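Local coordinates for segregation and condensation protein B (PDB 1T6S) that takes part in chromosome partitioning during cell division, probably as a dimeric winged-helix subunit of the condensin-like SMC complex, at residues A[34-37]-A[38-42]; A[50-54]-A[55-59]; A[61-65]-A[66-70]; A[83-87]-A[88-92]; A[150-153]-A[154-158]. One frame throughout, in Å; residues are numbered along the deposited sequence.

Contact 1 of 5, residues A[34-37]-A[38-42]; sequences HKFT and PSELQ. With NO3 (nitrate ion), chain H.
The carboxylate of Glu40 serves both the histidine six residues before it and the loop backbone between them. His34 NE2 donates to Glu40 OE2 at 2.8 Å with an N-H...O angle of 160°; the oxygen lies near the imidazole plane, but the donor comes from above the carboxylate plane, the two planes being 68° apart. The other oxygen, OE1, accepts a weak bond of 3.4 Å from Thr37 N, and a water lies within bonding distance of both OE1 and Lys35 O. In the opposite sense, Glu40 N donates to Thr37 OG1 at 2.9 Å. These reciprocal bonds make a capping box at the N terminus of helix 38-55, with Thr37 as N-cap. Its chi1 of 67° sets OG1 between the backbone N and carbonyl carbon, facing the first turn, while Glu40 runs extended back over the loop. The first helical backbone bond, Leu41 N to Thr37 O, measures 2.9 Å. Beside the polar network the Phe36 ring is sandwiched: His34 CD2 lies 3.3 Å above the centre of one face, and Leu41 CG sits over the rim of the opposite face. Phe36 and Leu41 continue into the hydrophobic core against Leu25 of helix 25-31 and Leu12 of helix 2-18. Farther along, Gln42 NE2 donates to a nitrate and to Asp46.

Contact 2 of 5, residues A[50-54]-A[55-59]; sequences RDYEA and TGRTF
The backbone leaves helix 38-55 through a residue with positive phi, Gly56, and Arg57 N then returns to Tyr52 O at 2.9 Å with an N-H...O angle of 161°. A weak bond of 3.4 Å from Gly56 N to Glu53 O accompanies it. One residue earlier, Asp51 O accepts twice from Thr55: its N donates at 2.9 Å and its hydroxyl OG1 at 2.8 Å, the two donors arriving from opposite faces of the carbonyl plane. A chi1 of 59° holds OG1 between the backbone N and carbonyl carbon of Thr55, close enough to reach back to that acceptor.

Among the side chains, Tyr52 and Phe59 carry the apolar contact. The edge of Phe59 meets the face of Tyr52 in a T-shaped stack, with centroids 5.5 Å apart and planes at 71°; Phe59 CE1 stands over the centre of the tyrosine ring. Arg57 fills the angle between them through its aliphatic root. Its CB lies 3.9 Å from Tyr52 CB and also covers the rim of one Phe59 face, whereas the bent chain carries the guanidinium away. The hydroxyl of Tyr52 is bonded to Glu13, and Glu53 forms a salt bridge with Arg60, so both polar ends are used beyond this turn. The 6→1 bond from Arg57 N to Tyr52 O, the weak 5→2 bond from Gly56 N to Glu53 O and the positive phi of Gly56 define a Schellman motif, which ends helix 38-55 and turns the chain into strand 59-64, the first strand of the wing-like hairpin.

Contact 3 of 5, residues A[61-65]-A[66-70]; sequences IHAIA and GGYRF. With NO3 (nitrate ion), chain L; NO3 (nitrate ion), chain H.
A two-stranded antiparallel hairpin, consistent with the wing of a winged helix, reverses here through a type I' turn from Ile64 to Gly67. The strands pair through His62 N to Arg69 O at 2.9 Å and Arg69 N to His62 O, then through Ile64 N and Gly67 O. On one face Ile61 CG1 makes a CH-pi contact with Phe70, 3.6 Å from the ring centroid and 15° off the normal. Ile61 CG2 meets Tyr68 CD2 and Ala63 CB meets CE2 of the same ring, whose hydroxyl bonds Gln42; this face lies against helices 38-55 and 2-18. At the edge of the Tyr68 ring a nitrate accepts from Ala63 N and from Gln42 NE2. The other face carries His62, Ile64 and Arg69, and Ile64 packs on Arg140 of the second subunit. There His62 ND1 donates to two oxygens of another nitrate, which is also bonded to Arg140 of the second subunit. Arg69, bent at chi2 (-61°) and chi3 (-62°), folds its guanidinium back across Ile64, with Ile64 CB over one face. That fold lets NE and NH2 grip Gly67 O side-on at 3.1 and 3.2 Å, from above the carbonyl plane but with the oxygen in the guanidinium plane.

Contact 4 of 5, residues A[83-87]-A[88-92]; sequences LLAPV and IQRRL. With NO3 (nitrate ion), chain F; NO3 (nitrate ion), chain I.
Gln89 reaches back from the first turn of helix 87-106 to Leu84 O, the carbonyl left at the end of helix 77-84. Its NE2 donates to Leu84 O at 2.9 Å with an N-H...O angle of 146°. CG anti to the backbone N (chi1 179°) and an extended chain beyond it give the amide this span. NE2 also donates to two oxygens of a nitrate bonded to Ser93, on the side facing the second subunit, so three acceptors share two N-H groups and at least one is divided. The close-packed part is at the corner: Gln89 CB sits 3.6 Å from Pro86 CG, and its OE1 3.5 Å from Pro86 CD, the N-cap proline filling the bend. Backbone bonds from Arg90 N to Pro86 O at 3.0 Å and from Arg91 N to Val87 O start the helix. Arg90 crosses Val87 obliquely, NH1 lying 3.5 Å from Val87 CA, and is held by the second subunit, where NE donates to the carbonyl of Trp105 and the guanidinium makes a cation-pi contact with its ring.

The outward side is looser. Ile88 is exposed, and Arg91 touches the first turn by its aliphatic CG, 3.4 Å from Val87 O. Val87 N donates to O2 of a second nitrate at 2.8 Å. Both nitrates, probably from the crystallisation liquor, are consistent with a locally positive potential from helix N terminus and arginines that probably favours small anions.

Contact 5 of 5, residues A[150-153]-A[154-158]; sequences YGTT and EVFLD. With NO3 (nitrate ion), chain N.
Thr152 is the first residue along strand 148-152 to meet the following helix: its CB lies 3.7 Å from Phe156 CD2, the two side chains crossing at a slant. Its OG1 stands 2.9 Å from O2 of a nitrate, whose O3 also approaches Phe156 CE2; that nitrate is bonded to Ser93 and Gln89 of the second subunit. Thr153 follows as the N-cap of helix 154-159. With chi1 at 62°, OG1 faces the helix and accepts from Phe156 N at 3.1 Å with an N-H...O angle of 149°, while the same hydroxyl is bonded to Gly133 O. Val155 lies beside it, pointing the same way, with CB 3.3 Å from Thr153 OG1. Thr153 O accepts from Leu157 N at 3.0 Å, a nearly straight bond (167°) in the carbonyl plane, and weakly from Phe156 N. The same oxygen sits at the edge of the Phe156 ring. Strand 148-152 runs between 109-110 and 135-140 in a three-stranded sheet consistent with a C-terminal winged-helix domain, Tyr150 packing against helix 125-131. Thr152 and Phe156 rest on Leu100 of helix 87-106, while Phe156 and Leu157 also meet Ser93 and Gln89 of the second subunit.

From the N terminus, contact 1 closes the loop between helix 25-31 and helix 38-55, and contact 2 closes the other end of that same helix as the chain turns into strand 59-64. Contact 3 then closes the hairpin 59-64/67-72. It touches both predecessors: Tyr68 OH lies 2.7 Å from Gln42 OE1 of contact 1, and Phe70 CE2 3.5 Å from Phe59 CD1 of contact 2. Contact 4 marks the corner between helices 77-84 and 87-106, and contact 5 joins strand 148-152 to helix 154-159 in the C-terminal part, about 46 Å from contact 1 between centres. All five follow in series without nesting or crossing; contacts 3, 4 and 5 also meet the second subunit.

Contact 1 of 5, residues A[34-37]-A[38-42]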
# COMPACT_ATOMS: atom_id res chain seq x y z
N HIS A 34 35.12 -10.33 -13.75
CA HIS A 34 36.34 -9.86 -13.08
C HIS A 34 36.26 -10.20 -11.59
O HIS A 34 35.28 -9.84 -10.93
CB HIS A 34 36.51 -8.34 -13.21
CG HIS A 34 37.81 -7.82 -12.67
ND1 HIS A 34 39.01 -7.98 -13.34
CD2 HIS A 34 38.11 -7.19 -11.51
CE1 HIS A 34 39.99 -7.46 -12.61
NE2 HIS A 34 39.46 -6.97 -11.50
N LYS A 35 37.28 -10.89 -11.07
CA LYS A 35 37.32 -11.29 -9.67
C LYS A 35 37.72 -10.15 -8.74
O LYS A 35 38.81 -10.16 -8.14
CB LYS A 35 38.29 -12.46 -9.46
CG LYS A 35 37.85 -13.78 -10.10
CD LYS A 35 38.93 -14.85 -9.92
CE LYS A 35 38.46 -16.22 -10.41
NZ LYS A 35 37.91 -16.15 -11.79
N PHE A 36 36.83 -9.17 -8.61
CA PHE A 36 37.04 -8.01 -7.76
C PHE A 36 37.22 -8.32 -6.29
O PHE A 36 36.48 -9.12 -5.73
CB PHE A 36 35.85 -7.07 -7.84
CG PHE A 36 35.92 -6.08 -8.94
CD1 PHE A 36 35.11 -6.20 -10.08
CD2 PHE A 36 36.78 -4.99 -8.85
CE1 PHE A 36 35.16 -5.26 -11.08
CE2 PHE A 36 36.83 -4.03 -9.85
CZ PHE A 36 36.02 -4.17 -10.98
N THR A 37 38.20 -7.67 -5.67
CA THR A 37 38.40 -7.80 -4.23
C THR A 37 37.55 -6.64 -3.68
O THR A 37 37.30 -5.66 -4.39
CB THR A 37 39.93 -7.64 -3.82
OG1 THR A 37 40.38 -6.30 -4.06
CG2 THR A 37 40.82 -8.60 -4.64
N PRO A 38 37.06 -6.75 -2.44
CA PRO A 38 36.25 -5.66 -1.88
C PRO A 38 36.98 -4.32 -1.88
O PRO A 38 36.37 -3.26 -2.03
CB PRO A 38 35.89 -6.16 -0.48
CG PRO A 38 36.90 -7.24 -0.20
CD PRO A 38 37.12 -7.89 -1.51
N SER A 39 38.29 -4.38 -1.73
CA SER A 39 39.09 -3.18 -1.72
C SER A 39 39.29 -2.65 -3.14
O SER A 39 39.23 -1.44 -3.38
CB SER A 39 40.44 -3.49 -1.07
OG SER A 39 41.13 -2.29 -0.82
N GLU A 40 39.52 -3.56 -4.08
CA GLU A 40 39.71 -3.18 -5.48
C GLU A 40 38.44 -2.53 -6.03
O GLU A 40 38.52 -1.54 -6.76
CB GLU A 40 40.10 -4.40 -6.33
CG GLU A 40 40.21 -4.11 -7.84
CD GLU A 40 40.45 -5.36 -8.68
OE1 GLU A 40 40.16 -6.48 -8.22
OE2 GLU A 40 40.94 -5.23 -9.83
N LEU A 41 37.27 -3.06 -5.67
CA LEU A 41 36.01 -2.51 -6.17
C LEU A 41 35.78 -1.09 -5.66
O LEU A 41 35.34 -0.21 -6.41
CB LEU A 41 34.83 -3.38 -5.75
CG LEU A 41 33.64 -3.52 -6.71
CD1 LEU A 41 32.37 -3.74 -5.92
CD2 LEU A 41 33.49 -2.29 -7.60
N GLN A 42 36.04 -0.88 -4.38
CA GLN A 42 35.84 0.44 -3.80
C GLN A 42 36.78 1.46 -4.43
O GLN A 42 36.42 2.63 -4.59
CB GLN A 42 36.08 0.38 -2.28
CG GLN A 42 35.83 1.71 -1.59
CD GLN A 42 34.41 2.22 -1.84
OE1 GLN A 42 33.43 1.58 -1.47
NE2 GLN A 42 34.32 3.39 -2.47
N NO3 H . 31.49 5.28 -1.65
O1 NO3 H . 32.56 5.85 -1.40
O2 NO3 H . 30.61 5.39 -0.84
O3 NO3 H . 31.42 4.66 -2.69
O HOH W 1 41.25 -8.96 -8.69

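Contact 2 of 5, residues A[50-54]-A[55-59]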
# COMPACT_ATOMS: atom_id res chain seq x y z
N ARG A 50 35.84 10.43 -8.48
CA ARG A 50 36.81 11.50 -8.68
C ARG A 50 36.56 12.17 -10.03
O ARG A 50 36.63 13.40 -10.15
CB ARG A 50 38.25 10.97 -8.57
CG ARG A 50 38.87 11.22 -7.19
CD ARG A 50 40.37 10.91 -7.16
NE ARG A 50 40.66 9.48 -7.16
CZ ARG A 50 40.50 8.69 -6.09
NH1 ARG A 50 40.07 9.20 -4.95
NH2 ARG A 50 40.78 7.41 -6.18
N ASP A 51 36.24 11.38 -11.05
CA ASP A 51 35.94 11.93 -12.38
C ASP A 51 34.66 12.77 -12.37
O ASP A 51 34.56 13.76 -13.11
CB ASP A 51 35.79 10.82 -13.43
CG ASP A 51 37.12 10.16 -13.79
OD1 ASP A 51 38.12 10.90 -13.98
OD2 ASP A 51 37.17 8.91 -13.90
N TYR A 52 33.68 12.36 -11.56
CA TYR A 52 32.41 13.09 -11.45
C TYR A 52 32.69 14.46 -10.84
O TYR A 52 32.15 15.47 -11.28
CB TYR A 52 31.41 12.31 -10.57
CG TYR A 52 31.02 10.96 -11.13
CD1 TYR A 52 30.60 9.92 -10.28
CD2 TYR A 52 31.16 10.68 -12.50
CE1 TYR A 52 30.34 8.63 -10.78
CE2 TYR A 52 30.90 9.40 -13.00
CZ TYR A 52 30.50 8.38 -12.13
OH TYR A 52 30.32 7.11 -12.62
N GLU A 53 33.52 14.47 -9.81
CA GLU A 53 33.90 15.71 -9.15
C GLU A 53 34.65 16.61 -10.14
O GLU A 53 34.39 17.80 -10.23
CB GLU A 53 34.78 15.42 -7.95
CG GLU A 53 35.54 16.65 -7.47
CD GLU A 53 34.67 17.58 -6.67
OE1 GLU A 53 35.10 18.73 -6.43
OE2 GLU A 53 33.56 17.17 -6.28
N ALA A 54 35.57 16.00 -10.89
CA ALA A 54 36.40 16.70 -11.87
C ALA A 54 35.65 17.35 -13.03
O ALA A 54 35.97 18.48 -13.43
CB ALA A 54 37.44 15.74 -12.41
N THR A 55 34.67 16.63 -13.59
CA THR A 55 33.90 17.12 -14.72
C THR A 55 32.64 17.90 -14.32
O THR A 55 31.92 18.41 -15.18
CB THR A 55 33.53 15.94 -15.67
OG1 THR A 55 32.77 14.95 -14.95
CG2 THR A 55 34.81 15.28 -16.21
N GLY A 56 32.38 18.00 -13.02
CA GLY A 56 31.23 18.77 -12.57
C GLY A 56 29.88 18.09 -12.66
O GLY A 56 28.87 18.76 -12.91
N ARG A 57 29.84 16.78 -12.44
CA ARG A 57 28.60 16.02 -12.47
C ARG A 57 27.81 16.27 -11.19
O ARG A 57 28.38 16.56 -10.14
CB ARG A 57 28.89 14.53 -12.63
CG ARG A 57 29.52 14.15 -13.95
CD ARG A 57 28.50 14.13 -15.08
NE ARG A 57 28.05 15.45 -15.50
CZ ARG A 57 28.68 16.21 -16.38
NH1 ARG A 57 29.80 15.78 -16.95
NH2 ARG A 57 28.20 17.39 -16.73
N THR A 58 26.49 16.14 -11.27
CA THR A 58 25.62 16.40 -10.12
C THR A 58 25.24 15.16 -9.31
O THR A 58 24.35 15.21 -8.46
CB THR A 58 24.34 17.11 -10.59
OG1 THR A 58 23.64 16.27 -11.53
CG2 THR A 58 24.70 18.44 -11.25
N PHE A 59 25.93 14.05 -9.57
CA PHE A 59 25.66 12.80 -8.86
C PHE A 59 26.94 12.09 -8.43
O PHE A 59 28.04 12.41 -8.91
CB PHE A 59 24.82 11.88 -9.75
CG PHE A 59 25.29 11.81 -11.18
CD1 PHE A 59 26.44 11.11 -11.51
CD2 PHE A 59 24.59 12.46 -12.19
CE1 PHE A 59 26.89 11.06 -12.83
CE2 PHE A 59 25.03 12.42 -13.51
CZ PHE A 59 26.18 11.72 -13.83

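Contact 3 of 5, residues A[61-65]-A[66-70]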
# COMPACT_ATOMS: atom_id res chain seq x y z
N ILE A 61 28.44 8.03 -6.72
CA ILE A 61 28.17 6.65 -6.35
C ILE A 61 28.43 6.50 -4.84
O ILE A 61 29.47 6.91 -4.32
CB ILE A 61 29.06 5.64 -7.13
CG1 ILE A 61 28.68 5.65 -8.62
CG2 ILE A 61 28.89 4.24 -6.55
CD1 ILE A 61 29.69 4.96 -9.54
N HIS A 62 27.45 5.92 -4.14
CA HIS A 62 27.51 5.69 -2.70
C HIS A 62 27.41 4.21 -2.34
O HIS A 62 26.60 3.45 -2.90
CB HIS A 62 26.35 6.43 -2.01
CG HIS A 62 26.43 7.92 -2.12
ND1 HIS A 62 26.90 8.71 -1.09
CD2 HIS A 62 26.08 8.76 -3.11
CE1 HIS A 62 26.83 9.98 -1.46
NE2 HIS A 62 26.34 10.04 -2.68
N ALA A 63 28.23 3.81 -1.38
CA ALA A 63 28.25 2.44 -0.88
C ALA A 63 27.31 2.40 0.31
O ALA A 63 27.67 2.87 1.40
CB ALA A 63 29.66 2.06 -0.45
N ILE A 64 26.11 1.87 0.12
CA ILE A 64 25.15 1.78 1.21
C ILE A 64 24.87 0.31 1.53
O ILE A 64 24.33 -0.41 0.70
CB ILE A 64 23.80 2.47 0.87
CG1 ILE A 64 24.03 3.89 0.34
CG2 ILE A 64 22.94 2.56 2.12
CD1 ILE A 64 24.88 4.76 1.24
N ALA A 65 25.26 -0.13 2.73
CA ALA A 65 25.03 -1.51 3.16
C ALA A 65 25.46 -2.58 2.15
O ALA A 65 24.71 -3.52 1.88
CB ALA A 65 23.55 -1.70 3.50
N GLY A 66 26.65 -2.43 1.59
CA GLY A 66 27.13 -3.41 0.63
C GLY A 66 26.56 -3.31 -0.77
O GLY A 66 26.86 -4.16 -1.61
N GLY A 67 25.73 -2.29 -1.02
CA GLY A 67 25.16 -2.10 -2.35
C GLY A 67 25.51 -0.71 -2.87
O GLY A 67 25.29 0.28 -2.17
N TYR A 68 26.06 -0.63 -4.08
CA TYR A 68 26.41 0.68 -4.64
C TYR A 68 25.27 1.24 -5.48
O TYR A 68 24.60 0.51 -6.20
CB TYR A 68 27.66 0.60 -5.53
CG TYR A 68 28.95 0.28 -4.81
CD1 TYR A 68 29.36 -1.05 -4.62
CD2 TYR A 68 29.76 1.30 -4.31
CE1 TYR A 68 30.56 -1.34 -3.95
CE2 TYR A 68 30.95 1.02 -3.64
CZ TYR A 68 31.34 -0.30 -3.46
OH TYR A 68 32.52 -0.56 -2.78
N ARG A 69 25.03 2.55 -5.37
CA ARG A 69 24.00 3.20 -6.18
C ARG A 69 24.34 4.68 -6.35
O ARG A 69 25.05 5.25 -5.54
CB ARG A 69 22.60 3.06 -5.55
CG ARG A 69 22.29 4.04 -4.41
CD ARG A 69 23.23 3.91 -3.21
NE ARG A 69 23.22 2.61 -2.53
CZ ARG A 69 22.17 2.07 -1.89
NH1 ARG A 69 21.00 2.68 -1.85
NH2 ARG A 69 22.32 0.92 -1.23
N PHE A 70 23.82 5.27 -7.42
CA PHE A 70 24.02 6.69 -7.68
C PHE A 70 23.02 7.47 -6.85
O PHE A 70 21.91 7.00 -6.60
CB PHE A 70 23.75 7.01 -9.15
CG PHE A 70 24.93 6.81 -10.05
CD1 PHE A 70 25.17 5.58 -10.65
CD2 PHE A 70 25.83 7.86 -10.28
CE1 PHE A 70 26.29 5.39 -11.46
CE2 PHE A 70 26.95 7.68 -11.09
CZ PHE A 70 27.18 6.45 -11.69
N NO3 L . 27.77 6.73 1.44
O1 NO3 L . 26.70 7.36 1.44
O2 NO3 L . 28.00 6.06 2.39
O3 NO3 L . 28.49 6.84 0.47
N NO3 H . 31.49 5.28 -1.65
O1 NO3 H . 32.56 5.85 -1.40
O2 NO3 H . 30.61 5.39 -0.84
O3 NO3 H . 31.42 4.66 -2.69

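Contact 4 of 5, residues A[83-87]-A[88-92]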
# COMPACT_ATOMS: atom_id res chain seq x y z
N LEU A 83 10.36 17.33 -7.30
CA LEU A 83 10.10 16.38 -8.36
C LEU A 83 9.55 15.05 -7.86
O LEU A 83 8.52 14.58 -8.31
CB LEU A 83 11.39 16.13 -9.16
CG LEU A 83 11.32 15.05 -10.27
CD1 LEU A 83 10.37 15.53 -11.37
CD2 LEU A 83 12.71 14.79 -10.85
N LEU A 84 10.27 14.45 -6.91
CA LEU A 84 9.87 13.15 -6.37
C LEU A 84 8.74 13.21 -5.35
O LEU A 84 7.96 12.25 -5.24
CB LEU A 84 11.08 12.47 -5.72
CG LEU A 84 12.22 11.99 -6.63
CD1 LEU A 84 12.75 13.15 -7.43
CD2 LEU A 84 13.34 11.36 -5.81
N ALA A 85 8.65 14.31 -4.62
CA ALA A 85 7.64 14.45 -3.58
C ALA A 85 7.05 15.85 -3.44
O ALA A 85 7.22 16.50 -2.41
CB ALA A 85 8.24 14.00 -2.23
N PRO A 86 6.36 16.35 -4.48
CA PRO A 86 5.78 17.69 -4.37
C PRO A 86 4.71 17.69 -3.25
O PRO A 86 4.17 16.63 -2.93
CB PRO A 86 5.19 17.93 -5.76
CG PRO A 86 4.82 16.55 -6.20
CD PRO A 86 6.00 15.73 -5.76
N VAL A 87 4.44 18.86 -2.66
CA VAL A 87 3.48 19.01 -1.56
C VAL A 87 2.11 18.35 -1.75
O VAL A 87 1.65 17.61 -0.88
CB VAL A 87 3.21 20.50 -1.22
CG1 VAL A 87 2.56 20.60 0.17
CG2 VAL A 87 4.49 21.30 -1.27
N ILE A 88 1.47 18.63 -2.88
CA ILE A 88 0.14 18.08 -3.17
C ILE A 88 0.16 16.56 -3.19
O ILE A 88 -0.75 15.90 -2.68
CB ILE A 88 -0.41 18.57 -4.53
CG1 ILE A 88 -0.32 20.10 -4.61
CG2 ILE A 88 -1.85 18.12 -4.71
CD1 ILE A 88 -0.96 20.81 -3.44
N GLN A 89 1.20 16.00 -3.81
CA GLN A 89 1.33 14.56 -3.88
C GLN A 89 1.49 14.02 -2.45
O GLN A 89 0.90 13.00 -2.11
CB GLN A 89 2.56 14.19 -4.73
CG GLN A 89 2.82 12.70 -4.86
CD GLN A 89 4.16 12.43 -5.51
OE1 GLN A 89 4.37 12.76 -6.69
NE2 GLN A 89 5.09 11.84 -4.74
N ARG A 90 2.27 14.72 -1.63
CA ARG A 90 2.50 14.28 -0.25
C ARG A 90 1.20 14.30 0.56
O ARG A 90 0.96 13.41 1.36
CB ARG A 90 3.57 15.17 0.41
CG ARG A 90 5.00 14.83 0.00
CD ARG A 90 5.89 16.05 0.08
NE ARG A 90 5.85 16.66 1.40
CZ ARG A 90 6.01 17.96 1.63
NH1 ARG A 90 6.21 18.79 0.61
NH2 ARG A 90 5.96 18.43 2.87
N ARG A 91 0.37 15.33 0.35
CA ARG A 91 -0.92 15.45 1.03
C ARG A 91 -1.82 14.26 0.69
O ARG A 91 -2.40 13.64 1.58
CB ARG A 91 -1.61 16.76 0.62
CG ARG A 91 -0.96 18.03 1.21
CD ARG A 91 -1.51 19.31 0.55
NE ARG A 91 -2.93 19.53 0.80
CZ ARG A 91 -3.64 20.54 0.29
NH1 ARG A 91 -3.06 21.42 -0.50
NH2 ARG A 91 -4.93 20.66 0.59
N LEU A 92 -1.93 13.94 -0.60
CA LEU A 92 -2.75 12.80 -1.02
C LEU A 92 -2.22 11.52 -0.39
O LEU A 92 -2.98 10.75 0.22
CB LEU A 92 -2.74 12.67 -2.55
CG LEU A 92 -3.41 13.83 -3.30
CD1 LEU A 92 -2.99 13.81 -4.77
CD2 LEU A 92 -4.94 13.74 -3.17
N NO3 F . 6.34 21.66 -4.02
O1 NO3 F . 7.22 22.53 -3.79
O2 NO3 F . 6.44 20.62 -3.44
O3 NO3 F . 5.47 21.92 -4.82
N NO3 I . 4.80 10.75 -1.65
O1 NO3 I . 3.80 11.41 -2.00
O2 NO3 I . 5.87 11.09 -2.10
O3 NO3 I . 4.63 9.82 -0.89

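Contact 5 of 5, residues A[150-153]-A[154-158]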
# COMPACT_ATOMS: atom_id res chain seq x y z
N TYR A 150 -16.27 0.29 7.82
CA TYR A 150 -15.26 -0.21 6.90
C TYR A 150 -14.19 -1.04 7.56
O TYR A 150 -13.96 -0.93 8.76
CB TYR A 150 -14.61 0.94 6.14
CG TYR A 150 -15.59 1.79 5.37
CD1 TYR A 150 -16.26 2.85 5.98
CD2 TYR A 150 -15.90 1.49 4.05
CE1 TYR A 150 -17.22 3.59 5.28
CE2 TYR A 150 -16.85 2.22 3.36
CZ TYR A 150 -17.50 3.27 3.98
OH TYR A 150 -18.45 3.96 3.27
N GLY A 151 -13.54 -1.88 6.76
CA GLY A 151 -12.46 -2.73 7.26
C GLY A 151 -11.47 -2.91 6.12
O GLY A 151 -11.80 -2.60 4.98
N THR A 152 -10.27 -3.40 6.40
CA THR A 152 -9.27 -3.61 5.36
C THR A 152 -9.63 -4.88 4.57
O THR A 152 -10.46 -5.67 5.02
CB THR A 152 -7.84 -3.75 5.97
OG1 THR A 152 -7.86 -4.70 7.04
CG2 THR A 152 -7.34 -2.39 6.50
N THR A 153 -9.00 -5.07 3.42
CA THR A 153 -9.28 -6.21 2.54
C THR A 153 -8.10 -7.19 2.42
O THR A 153 -6.96 -6.83 2.72
CB THR A 153 -9.61 -5.72 1.12
OG1 THR A 153 -8.47 -5.02 0.59
CG2 THR A 153 -10.81 -4.78 1.14
N GLU A 154 -8.37 -8.41 1.95
CA GLU A 154 -7.29 -9.40 1.78
C GLU A 154 -6.38 -8.85 0.70
O GLU A 154 -5.19 -9.19 0.62
CB GLU A 154 -7.84 -10.77 1.34
CG GLU A 154 -6.89 -11.94 1.64
CD GLU A 154 -6.78 -12.19 3.14
OE1 GLU A 154 -5.75 -12.74 3.59
OE2 GLU A 154 -7.73 -11.83 3.87
N VAL A 155 -6.94 -7.98 -0.14
CA VAL A 155 -6.19 -7.34 -1.19
C VAL A 155 -5.11 -6.47 -0.54
O VAL A 155 -3.95 -6.45 -0.98
CB VAL A 155 -7.09 -6.45 -2.04
CG1 VAL A 155 -6.27 -5.81 -3.17
CG2 VAL A 155 -8.25 -7.27 -2.60
N PHE A 156 -5.50 -5.74 0.50
CA PHE A 156 -4.56 -4.89 1.23
C PHE A 156 -3.51 -5.77 1.92
O PHE A 156 -2.32 -5.53 1.82
CB PHE A 156 -5.26 -4.06 2.32
CG PHE A 156 -4.32 -3.55 3.39
CD1 PHE A 156 -3.39 -2.55 3.10
CD2 PHE A 156 -4.34 -4.09 4.67
CE1 PHE A 156 -2.49 -2.10 4.09
CE2 PHE A 156 -3.45 -3.66 5.66
CZ PHE A 156 -2.52 -2.66 5.36
N LEU A 157 -3.98 -6.79 2.64
CA LEU A 157 -3.06 -7.66 3.35
C LEU A 157 -2.05 -8.34 2.43
O LEU A 157 -0.86 -8.38 2.75
CB LEU A 157 -3.85 -8.71 4.15
CG LEU A 157 -4.74 -8.14 5.26
CD1 LEU A 157 -5.55 -9.24 5.91
CD2 LEU A 157 -3.87 -7.44 6.32
N ASP A 158 -2.51 -8.85 1.29
CA ASP A 158 -1.63 -9.53 0.33
C ASP A 158 -0.59 -8.56 -0.22
O ASP A 158 0.60 -8.86 -0.29
CB ASP A 158 -2.42 -10.12 -0.84
CG ASP A 158 -3.17 -11.38 -0.47
OD1 ASP A 158 -2.84 -12.00 0.55
OD2 ASP A 158 -4.09 -11.76 -1.22
N NO3 N . -5.36 -5.28 9.10
O1 NO3 N . -4.36 -5.78 9.66
O2 NO3 N . -6.40 -5.89 9.20
O3 NO3 N . -5.21 -4.24 8.50